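Local coordinates for protein YcaO (Methanopyrus kandleri, PDB 6CIB) that binds adenine nucleotide and magnesium and probably activates peptide backbone amides for thioamidation, as a YcaO enzyme, at residues I45-R50 against G255-R260. Numbering follows the deposited sequence.
Sequences IPVEIR and GLSMAR
S257 lies against V47 and I49, joining helix 241-260, at residues 255-260, to one face of strand 45-54. From the helix backbone its CB points at the strand. S257 CB lies 3.6 Å from V47 CG1. The V47 CB stands a little further off, 3.9 Å from S257 CB. At the tip, S257 OG rests against V47 CG1 and I49 CD1, which lie side by side on the strand's face. S257 OG is 3.5 Å from V47 CG1. S257 OG is nearer to I49 CD1, at 3.3 Å. These are van der Waals contacts. The hydroxyl is hydrogen-bonded instead to D40 of the adjacent strand 34-42. With chi1 at 169°, OG is anti to the S257 backbone N and directed at the two methyls. V47 CG1 is likewise anti to the V47 backbone N and does most of the touching for that residue. I49 approaches by its end: I49 CG1 stays 4.2 Å from S257 OG. The V47 side chain comes within about 4 Å of that of K64, which binds ADP. Alternation puts E48 on the other face. There R50 NH1 and NH2 both donate to E48 OE1, a salt bridge with OE1 in the guanidinium plane, met on the anti side of the carboxylate. R50 NH1 also donates to I49 O from above the carbonyl plane, 2.9 Å away. R68 binds E48 OE2, and E29 pairs with R50 NE. Strand 45-54 is the middle of an antiparallel sheet, between strands 34-42 and 57-64. The sheet is sandwiched between helices 241-260 and 68-85, with bound ADP about 9 Å from the V47 side chain.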
ATOM      1  N   ILE A  45      -0.659 -17.687  -8.931  1.00 28.69           N
ATOM      2  CA  ILE A  45      -0.097 -16.329  -8.828  1.00 27.03           C
ATOM      3  C   ILE A  45       1.437 -16.296  -8.812  1.00 27.89           C
ATOM      4  O   ILE A  45       2.063 -16.832  -7.890  1.00 26.61           O
ATOM      5  CB  ILE A  45      -0.650 -15.527  -7.606  1.00 27.01           C
ATOM      6  CG1 ILE A  45      -2.190 -15.399  -7.663  1.00 27.59           C
ATOM      7  CG2 ILE A  45       0.028 -14.156  -7.492  1.00 25.48           C
ATOM      8  CD1 ILE A  45      -2.749 -14.825  -8.962  1.00 27.61           C
ATOM      9  N   PRO A  46       2.040 -15.640  -9.826  1.00 26.92           N
ATOM     10  CA  PRO A  46       3.479 -15.390  -9.847  1.00 26.99           C
ATOM     11  C   PRO A  46       3.877 -14.409  -8.752  1.00 25.83           C
ATOM     12  O   PRO A  46       3.259 -13.338  -8.617  1.00 25.47           O
ATOM     13  CB  PRO A  46       3.719 -14.741 -11.224  1.00 26.65           C
ATOM     14  CG  PRO A  46       2.491 -14.988 -12.013  1.00 27.00           C
ATOM     15  CD  PRO A  46       1.372 -15.121 -11.030  1.00 26.57           C
ATOM     16  N   VAL A  47       4.888 -14.792  -7.975  1.00 25.30           N
ATOM     17  CA  VAL A  47       5.465 -13.929  -6.940  1.00 25.68           C
ATOM     18  C   VAL A  47       6.975 -13.827  -7.200  1.00 26.28           C
ATOM     19  O   VAL A  47       7.615 -14.810  -7.577  1.00 26.57           O
ATOM     20  CB  VAL A  47       5.179 -14.450  -5.497  1.00 25.25           C
ATOM     21  CG1 VAL A  47       5.828 -13.545  -4.442  1.00 24.53           C
ATOM     22  CG2 VAL A  47       3.678 -14.548  -5.240  1.00 24.41           C
ATOM     23  N   GLU A  48       7.526 -12.633  -6.998  1.00 25.67           N
ATOM     24  CA  GLU A  48       8.936 -12.359  -7.251  1.00 26.21           C
ATOM     25  C   GLU A  48       9.616 -11.857  -5.986  1.00 27.13           C
ATOM     26  O   GLU A  48       9.066 -11.015  -5.267  1.00 27.33           O
ATOM     27  CB  GLU A  48       9.071 -11.326  -8.368  1.00 25.60           C
ATOM     28  CG  GLU A  48       8.715 -11.857  -9.750  1.00 25.85           C
ATOM     29  CD  GLU A  48       9.766 -12.810 -10.304  1.00 26.54           C
ATOM     30  OE1 GLU A  48      10.972 -12.524 -10.177  1.00 27.93           O
ATOM     31  OE2 GLU A  48       9.383 -13.842 -10.878  1.00 26.78           O
ATOM     32  N   ILE A  49      10.802 -12.385  -5.695  1.00 27.25           N
ATOM     33  CA  ILE A  49      11.531 -11.957  -4.488  1.00 28.23           C
ATOM     34  C   ILE A  49      12.865 -11.365  -4.904  1.00 28.28           C
ATOM     35  O   ILE A  49      13.547 -11.910  -5.779  1.00 27.64           O
ATOM     36  CB  ILE A  49      11.698 -13.095  -3.443  1.00 29.87           C
ATOM     37  CG1 ILE A  49      10.336 -13.536  -2.898  1.00 31.39           C
ATOM     38  CG2 ILE A  49      12.560 -12.664  -2.253  1.00 29.52           C
ATOM     39  CD1 ILE A  49       9.835 -14.810  -3.531  1.00 35.22           C
ATOM     40  N   ARG A  50      13.215 -10.243  -4.275  1.00 27.57           N
ATOM     41  CA  ARG A  50      14.485  -9.572  -4.513  1.00 27.34           C
ATOM     42  C   ARG A  50      15.288  -9.443  -3.221  1.00 29.24           C
ATOM     43  O   ARG A  50      14.744  -9.067  -2.177  1.00 28.88           O
ATOM     44  CB  ARG A  50      14.247  -8.195  -5.146  1.00 26.77           C
ATOM     45  CG  ARG A  50      13.481  -8.226  -6.479  1.00 25.74           C
ATOM     46  CD  ARG A  50      14.337  -8.791  -7.615  1.00 25.93           C
ATOM     47  NE  ARG A  50      13.606  -8.919  -8.881  1.00 25.21           N
ATOM     48  CZ  ARG A  50      12.873  -9.975  -9.241  1.00 26.31           C
ATOM     49  NH1 ARG A  50      12.763 -11.028  -8.435  1.00 24.09           N
ATOM     50  NH2 ARG A  50      12.238  -9.977 -10.418  1.00 25.58           N
ATOM     51  N   GLY A 255       2.182 -12.967   0.626  1.00 27.81           N
ATOM     52  CA  GLY A 255       2.346 -13.358   2.029  1.00 29.06           C
ATOM     53  C   GLY A 255       2.744 -14.818   2.183  1.00 29.27           C
ATOM     54  O   GLY A 255       3.659 -15.133   2.945  1.00 30.92           O
ATOM     55  N   LEU A 256       2.073 -15.698   1.437  1.00 28.24           N
ATOM     56  CA  LEU A 256       2.365 -17.132   1.475  1.00 27.69           C
ATOM     57  C   LEU A 256       3.731 -17.484   0.930  1.00 27.69           C
ATOM     58  O   LEU A 256       4.415 -18.352   1.491  1.00 28.14           O
ATOM     59  CB  LEU A 256       1.273 -17.945   0.771  1.00 27.20           C
ATOM     60  CG  LEU A 256      -0.115 -17.885   1.418  1.00 27.57           C
ATOM     61  CD1 LEU A 256      -1.181 -18.459   0.500  1.00 26.50           C
ATOM     62  CD2 LEU A 256      -0.109 -18.582   2.769  1.00 28.34           C
ATOM     63  N   SER A 257       4.137 -16.805  -0.146  1.00 27.21           N
ATOM     64  CA  SER A 257       5.486 -16.949  -0.689  1.00 28.63           C
ATOM     65  C   SER A 257       6.542 -16.602   0.361  1.00 31.14           C
ATOM     66  O   SER A 257       7.497 -17.363   0.553  1.00 31.70           O
ATOM     67  CB  SER A 257       5.667 -16.089  -1.944  1.00 28.03           C
ATOM     68  OG  SER A 257       7.031 -16.033  -2.326  1.00 27.66           O
HETATM   69  N   MSE A 258       6.346 -15.470   1.044  1.00 32.46           N
HETATM   70  CA  MSE A 258       7.261 -14.992   2.094  1.00 36.22           C
HETATM   71  C   MSE A 258       7.359 -15.932   3.267  1.00 35.64           C
HETATM   72  O   MSE A 258       8.468 -16.204   3.760  1.00 34.49           O
HETATM   73  CB  MSE A 258       6.791 -13.656   2.673  1.00 43.35           C
HETATM   74  CG  MSE A 258       6.554 -12.592   1.623  1.00 54.42           C
HETATM   75 SE   MSE A 258       8.288 -11.958   0.978  1.00 75.52          SE
HETATM   76  CE  MSE A 258       7.762 -10.160   1.604  1.00 59.68           C
ATOM     77  N   ALA A 259       6.206 -16.421   3.733  1.00 34.15           N
ATOM     78  CA  ALA A 259       6.155 -17.315   4.892  1.00 35.76           C
ATOM     79  C   ALA A 259       6.843 -18.649   4.584  1.00 36.56           C
ATOM     80  O   ALA A 259       7.581 -19.171   5.417  1.00 36.25           O
ATOM     81  CB  ALA A 259       4.716 -17.525   5.348  1.00 34.62           C
ATOM     82  N   ARG A 260       6.629 -19.167   3.375  1.00 36.41           N
ATOM     83  CA  ARG A 260       7.249 -20.419   2.926  1.00 35.74           C
ATOM     84  C   ARG A 260       8.762 -20.315   2.742  1.00 35.62           C
ATOM     85  O   ARG A 260       9.451 -21.331   2.737  1.00 35.25           O
ATOM     86  CB  ARG A 260       6.595 -20.912   1.639  1.00 36.58           C
ATOM     87  CG  ARG A 260       5.260 -21.592   1.865  1.00 37.22           C
ATOM     88  CD  ARG A 260       4.472 -21.660   0.574  1.00 37.98           C
ATOM     89  NE  ARG A 260       3.082 -22.012   0.844  1.00 41.59           N
ATOM     90  CZ  ARG A 260       2.199 -22.411  -0.072  1.00 42.24           C
ATOM     91  NH1 ARG A 260       2.546 -22.530  -1.343  1.00 44.02           N
ATOM     92  NH2 ARG A 260       0.960 -22.702   0.296  1.00 45.17           N
TER